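Local coordinates for protein arginase (PDB 5YNL) that probably hydrolyses L-arginine to L-ornithine and urea, as a cold-adapted member of the arginase family from a psychrophilic yeast, at residues Gly85-Ile90 and Val97-Ala102; Gly145-Thr150 and Cys355-Thr360. All coordinates share one frame; numbering follows the deposited sequence.

Overall arrangement
From the N terminus the chain passes through strand 57-63 and the short helices 77-83 and 86-92 before reaching strand 96-99. Contact 1 closes the small turn between helix 86-92 and this outermost strand. Contact 2 opens only afterwards: it joins strand 147-152, beyond helix 124-142, to the end of helix 345-356, closing a loop of 204 residues that takes in most of the sheet. The two loops follow in series, neither enclosing nor crossing the other. They still meet in space, with centres about 12 Å apart, through Ile90 packing on Leu357 and a probable hydrogen bond from Gln146 to Asp98. Together they tie helices to one flank of the parallel sheet.

Contact 1: residues Gly85-Ile90 and Val97-Ala102; sequences GLLNDI and VDFAGA
Asp89 OD2 is gripped by two guanidinium groups, Arg350 NE and Arg354 NH1 of helix 345-356, while Leu87 and Ile90, on helix 86-92 with Asp89, turn to the strand and pack on Val97 and Phe99. The two salt bridges fasten this helix to a neighbour beyond the two segments, and would probably keep the carboxylate ionised. The meeting with 97-102 is wholly apolar in its side chains. Helix 86-90 and strand 97-99 run nearly antiparallel, their axes 153° apart and 9.8 Å away at closest approach.

Val97 straddles the gap with both methyls. Its CG1, anti to the backbone N (chi1 169°), comes up against the branch point of Leu87, 4.0 Å from Leu87 CG. CG2 goes to the other helical residue, 3.7 Å from Ile90 CG2, and also touches the helix backbone, 3.9 Å from Leu87 O. Each of these side chains crosses its partner at about a right angle. Farther along the strand lies Phe99: Leu87 CD2 approaches the ring obliquely, 3.9 Å from Phe99 CD2. Leu87 thus meets the valine through CG and the phenylalanine through CD2, both on its strand-facing side; its first torsion of -95° departs from a staggered position. One face of the Phe99 ring is covered by its own chain, with Gly101 N lying 3.4 Å above the plane and offset toward the rim.

Leu87, Val97 and Phe99 also rest on Ile60 of strand 57-63, so the cluster spans helix and sheet. Gly85, with positive phi in a Schellman motif, ends helix 77-83 and provides the N-cap of the next helix. Such packing of a helix on the strand that follows it belongs to the beta-alpha-beta crossover leading from strand 57-63 to the edge strand of the parallel arginase sheet.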
loop_
_atom_site.group_PDB
_atom_site.type_symbol
_atom_site.label_atom_id
_atom_site.label_comp_id
_atom_site.label_asym_id
_atom_site.label_seq_id
_atom_site.Cartn_x
_atom_site.Cartn_y
_atom_site.Cartn_z
ATOM N N GLY A 85 20.010 3.002 -5.064
ATOM C CA GLY A 85 19.960 2.818 -6.504
ATOM C C GLY A 85 18.559 2.507 -7.017
ATOM O O GLY A 85 18.386 2.165 -8.189
ATOM N N LEU A 86 17.553 2.639 -6.158
ATOM C CA LEU A 86 16.182 2.404 -6.588
ATOM C C LEU A 86 15.809 3.240 -7.822
ATOM O O LEU A 86 15.134 2.748 -8.747
ATOM C CB LEU A 86 15.204 2.718 -5.467
ATOM C CG LEU A 86 13.764 2.571 -5.951
ATOM C CD1 LEU A 86 13.500 1.095 -6.184
ATOM C CD2 LEU A 86 12.757 3.194 -4.983
ATOM N N LEU A 87 16.246 4.501 -7.825
ATOM C CA LEU A 87 15.919 5.422 -8.900
ATOM C C LEU A 87 16.465 4.900 -10.226
ATOM O O LEU A 87 15.752 4.870 -11.236
ATOM C CB LEU A 87 16.452 6.831 -8.598
ATOM C CG LEU A 87 15.493 7.828 -7.946
ATOM C CD1 LEU A 87 14.852 7.245 -6.703
ATOM C CD2 LEU A 87 16.226 9.086 -7.592
ATOM N N ASN A 88 17.725 4.473 -10.207
ATOM C CA ASN A 88 18.378 3.907 -11.382
ATOM C C ASN A 88 17.728 2.570 -11.825
ATOM O O ASN A 88 17.538 2.324 -13.025
ATOM C CB ASN A 88 19.877 3.753 -11.101
ATOM C CG ASN A 88 20.691 3.512 -12.353
ATOM O OD1 ASN A 88 20.975 4.438 -13.119
ATOM N ND2 ASN A 88 21.091 2.265 -12.559
ATOM N N ASP A 89 17.371 1.720 -10.861
ATOM C CA ASP A 89 16.653 0.479 -11.167
ATOM C C ASP A 89 15.381 0.748 -11.954
ATOM O O ASP A 89 15.096 0.078 -12.948
ATOM C CB ASP A 89 16.287 -0.276 -9.881
ATOM C CG ASP A 89 17.481 -0.943 -9.232
ATOM O OD1 ASP A 89 18.533 -1.050 -9.889
ATOM O OD2 ASP A 89 17.352 -1.376 -8.070
ATOM N N ILE A 90 14.629 1.741 -11.497
ATOM C CA ILE A 90 13.342 2.075 -12.085
ATOM C C ILE A 90 13.537 2.583 -13.516
ATOM O O ILE A 90 12.819 2.182 -14.442
ATOM C CB ILE A 90 12.591 3.121 -11.210
ATOM C CG1 ILE A 90 12.094 2.483 -9.907
ATOM C CG2 ILE A 90 11.413 3.721 -11.937
ATOM C CD1 ILE A 90 11.249 3.417 -9.037
ATOM N N VAL A 97 11.498 8.934 -14.031
ATOM C CA VAL A 97 11.355 9.163 -12.603
ATOM C C VAL A 97 11.035 10.615 -12.267
ATOM O O VAL A 97 11.753 11.542 -12.671
ATOM C CB VAL A 97 12.599 8.678 -11.841
ATOM C CG1 VAL A 97 12.579 9.157 -10.397
ATOM C CG2 VAL A 97 12.671 7.162 -11.897
ATOM N N ASP A 98 9.942 10.797 -11.533
ATOM C CA ASP A 98 9.561 12.096 -11.020
ATOM C C ASP A 98 9.764 12.084 -9.508
ATOM O O ASP A 98 8.876 11.675 -8.761
ATOM C CB ASP A 98 8.099 12.374 -11.362
ATOM C CG ASP A 98 7.693 13.805 -11.096
ATOM O OD1 ASP A 98 8.587 14.681 -11.048
ATOM O OD2 ASP A 98 6.472 14.051 -10.950
ATOM N N PHE A 99 10.951 12.510 -9.077
ATOM C CA PHE A 99 11.314 12.618 -7.667
ATOM C C PHE A 99 11.761 14.038 -7.329
ATOM O O PHE A 99 12.581 14.617 -8.049
ATOM C CB PHE A 99 12.474 11.678 -7.368
ATOM C CG PHE A 99 12.891 11.667 -5.925
ATOM C CD1 PHE A 99 11.943 11.526 -4.912
ATOM C CD2 PHE A 99 14.231 11.771 -5.577
ATOM C CE1 PHE A 99 12.341 11.510 -3.561
ATOM C CE2 PHE A 99 14.627 11.747 -4.251
ATOM C CZ PHE A 99 13.688 11.626 -3.239
ATOM N N ALA A 100 11.265 14.586 -6.220
ATOM C CA ALA A 100 11.573 15.969 -5.837
ATOM C C ALA A 100 12.944 16.136 -5.193
ATOM O O ALA A 100 13.231 17.192 -4.639
ATOM C CB ALA A 100 10.506 16.514 -4.912
ATOM N N GLY A 101 13.784 15.104 -5.254
ATOM C CA GLY A 101 15.104 15.165 -4.647
ATOM C C GLY A 101 15.082 14.700 -3.204
ATOM O O GLY A 101 14.024 14.647 -2.580
ATOM N N ALA A 102 16.247 14.372 -2.655
ATOM C CA ALA A 102 16.300 13.740 -1.341
ATOM C C ALA A 102 15.892 14.660 -0.183
ATOM O O ALA A 102 16.128 14.334 0.983
ATOM C CB ALA A 102 17.669 13.129 -1.098
#

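Contact 2: residues Gly145-Thr150 and Cys355-Thr360; sequences GQLTVT and CALGET
The strand 147-150 and the tail of helix 345-356 draw nearest at Leu147 and Leu357, whose CA atoms stand 8.5 Å apart, a separation that leaves room for side chains alone. At the end of the helix the backbone reverses through Gly358, where positive phi (121°) and bonding back into the last turn make a Schellman motif; Gly358 N bonds to Cys355 O at 3.1 Å. The strand itself is bound on both sides by backbone hydrogen bonds, Leu147 to Thr57 and Gly59, Thr148 to Val325 and Leu327.

Three buried side chains make the contact, and one methyl does most of the work. Leu357 CD1 reaches the strand and touches two residues that lie on the same side of it. It is 4.1 Å from Leu147 CD1, and the other branch of the fork, Leu147 CD2, is nearly as near to Leu357 CD1 at 4.2 Å. The second residue is Val149, which offers CG2, the methyl beside its backbone N, 4.2 Å from Leu357 CD1. Leucine and valine are thus bridged by a single carbon, and both cross the Leu357 side chain at a slant.

This is the layered alpha/beta fold of the arginase family: a parallel sheet with helices over each face. Leu147 and Val149 look to the face where helix 345-356 ends, whereas Thr148 and Thr150 touch Val138 of helix 124-142. Leu147 points its CG anti to the backbone N (chi1 -158°), which carries CG outward from the sheet; CD1 continues that way and CD2 lies along the strand. The peptide of Leu357 is secured as well, since Leu357 O accepts a hydrogen bond from Trp95 NE1, and its side chain also rests on Ala58 of the adjacent strand.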
loop_
_atom_site.group_PDB
_atom_site.type_symbol
_atom_site.label_atom_id
_atom_site.label_comp_id
_atom_site.label_asym_id
_atom_site.label_seq_id
_atom_site.Cartn_x
_atom_site.Cartn_y
_atom_site.Cartn_z
ATOM N N GLY A 145 -1.127 10.551 -14.511
ATOM C CA GLY A 145 -0.879 9.277 -15.169
ATOM C C GLY A 145 0.350 8.560 -14.628
ATOM O O GLY A 145 0.802 7.537 -15.160
ATOM N N GLN A 146 0.918 9.096 -13.559
ATOM C CA GLN A 146 2.076 8.446 -12.974
ATOM C C GLN A 146 1.651 7.237 -12.150
ATOM O O GLN A 146 0.492 7.123 -11.742
ATOM C CB GLN A 146 2.858 9.432 -12.116
ATOM C CG GLN A 146 3.386 10.608 -12.893
ATOM C CD GLN A 146 4.389 11.394 -12.097
ATOM O OE1 GLN A 146 4.514 11.209 -10.893
ATOM N NE2 GLN A 146 5.116 12.274 -12.766
ATOM N N LEU A 147 2.582 6.317 -11.928
ATOM C CA LEU A 147 2.379 5.281 -10.921
ATOM C C LEU A 147 3.095 5.825 -9.690
ATOM O O LEU A 147 4.301 6.020 -9.739
ATOM C CB LEU A 147 3.010 3.961 -11.383
ATOM C CG LEU A 147 2.525 2.633 -10.790
ATOM C CD1 LEU A 147 3.078 1.490 -11.617
ATOM C CD2 LEU A 147 2.950 2.502 -9.329
ATOM N N THR A 148 2.366 6.125 -8.617
ATOM C CA THR A 148 2.976 6.746 -7.434
ATOM C C THR A 148 3.540 5.689 -6.482
ATOM O O THR A 148 2.790 4.895 -5.883
ATOM C CB THR A 148 1.974 7.603 -6.672
ATOM O OG1 THR A 148 1.245 8.410 -7.609
ATOM C CG2 THR A 148 2.683 8.476 -5.643
ATOM N N VAL A 149 4.860 5.675 -6.351
ATOM C CA VAL A 149 5.527 4.778 -5.417
ATOM C C VAL A 149 5.714 5.528 -4.101
ATOM O O VAL A 149 6.543 6.440 -4.024
ATOM C CB VAL A 149 6.904 4.297 -5.963
ATOM C CG1 VAL A 149 7.578 3.341 -4.982
ATOM C CG2 VAL A 149 6.742 3.626 -7.339
ATOM N N THR A 150 4.939 5.176 -3.073
ATOM C CA THR A 150 5.149 5.807 -1.771
ATOM C C THR A 150 6.071 4.958 -0.915
ATOM O O THR A 150 5.775 3.779 -0.605
ATOM C CB THR A 150 3.865 6.117 -0.997
ATOM O OG1 THR A 150 2.913 6.739 -1.865
ATOM C CG2 THR A 150 4.176 7.067 0.148
ATOM N N CYS A 355 9.910 -5.154 -9.224
ATOM C CA CYS A 355 9.010 -6.217 -9.538
ATOM C C CYS A 355 7.604 -5.699 -9.791
ATOM O O CYS A 355 6.951 -6.056 -10.779
ATOM C CB CYS A 355 8.985 -7.121 -8.322
ATOM S SG CYS A 355 8.329 -8.676 -8.685
ATOM N N ALA A 356 7.140 -4.848 -8.883
ATOM C CA ALA A 356 5.795 -4.313 -8.967
ATOM C C ALA A 356 5.657 -3.474 -10.218
ATOM O O ALA A 356 4.562 -3.379 -10.776
ATOM C CB ALA A 356 5.449 -3.481 -7.721
ATOM N N LEU A 357 6.763 -2.866 -10.640
ATOM C CA LEU A 357 6.763 -1.943 -11.764
ATOM C C LEU A 357 6.960 -2.659 -13.107
ATOM O O LEU A 357 6.833 -2.046 -14.168
ATOM C CB LEU A 357 7.814 -0.821 -11.580
ATOM C CG LEU A 357 7.202 0.488 -11.074
ATOM C CD1 LEU A 357 6.512 0.245 -9.761
ATOM C CD2 LEU A 357 8.226 1.619 -10.917
ATOM N N GLY A 358 7.257 -3.950 -13.077
ATOM C CA GLY A 358 7.345 -4.686 -14.321
ATOM C C GLY A 358 8.658 -5.369 -14.640
ATOM O O GLY A 358 8.920 -5.695 -15.806
ATOM N N GLU A 359 9.491 -5.584 -13.624
ATOM C CA GLU A 359 10.630 -6.479 -13.785
ATOM C C GLU A 359 10.059 -7.895 -13.720
ATOM O O GLU A 359 9.588 -8.330 -12.667
ATOM C CB GLU A 359 11.679 -6.257 -12.691
ATOM N N THR A 360 10.063 -8.599 -14.851
ATOM C CA THR A 360 9.459 -9.930 -14.922
ATOM C C THR A 360 10.505 -11.022 -14.705
ATOM O O THR A 360 10.292 -11.960 -13.925
ATOM C CB THR A 360 8.739 -10.159 -16.259
ATOM O OG1 THR A 360 8.432 -8.898 -16.866
ATOM C CG2 THR A 360 7.453 -10.950 -16.041
#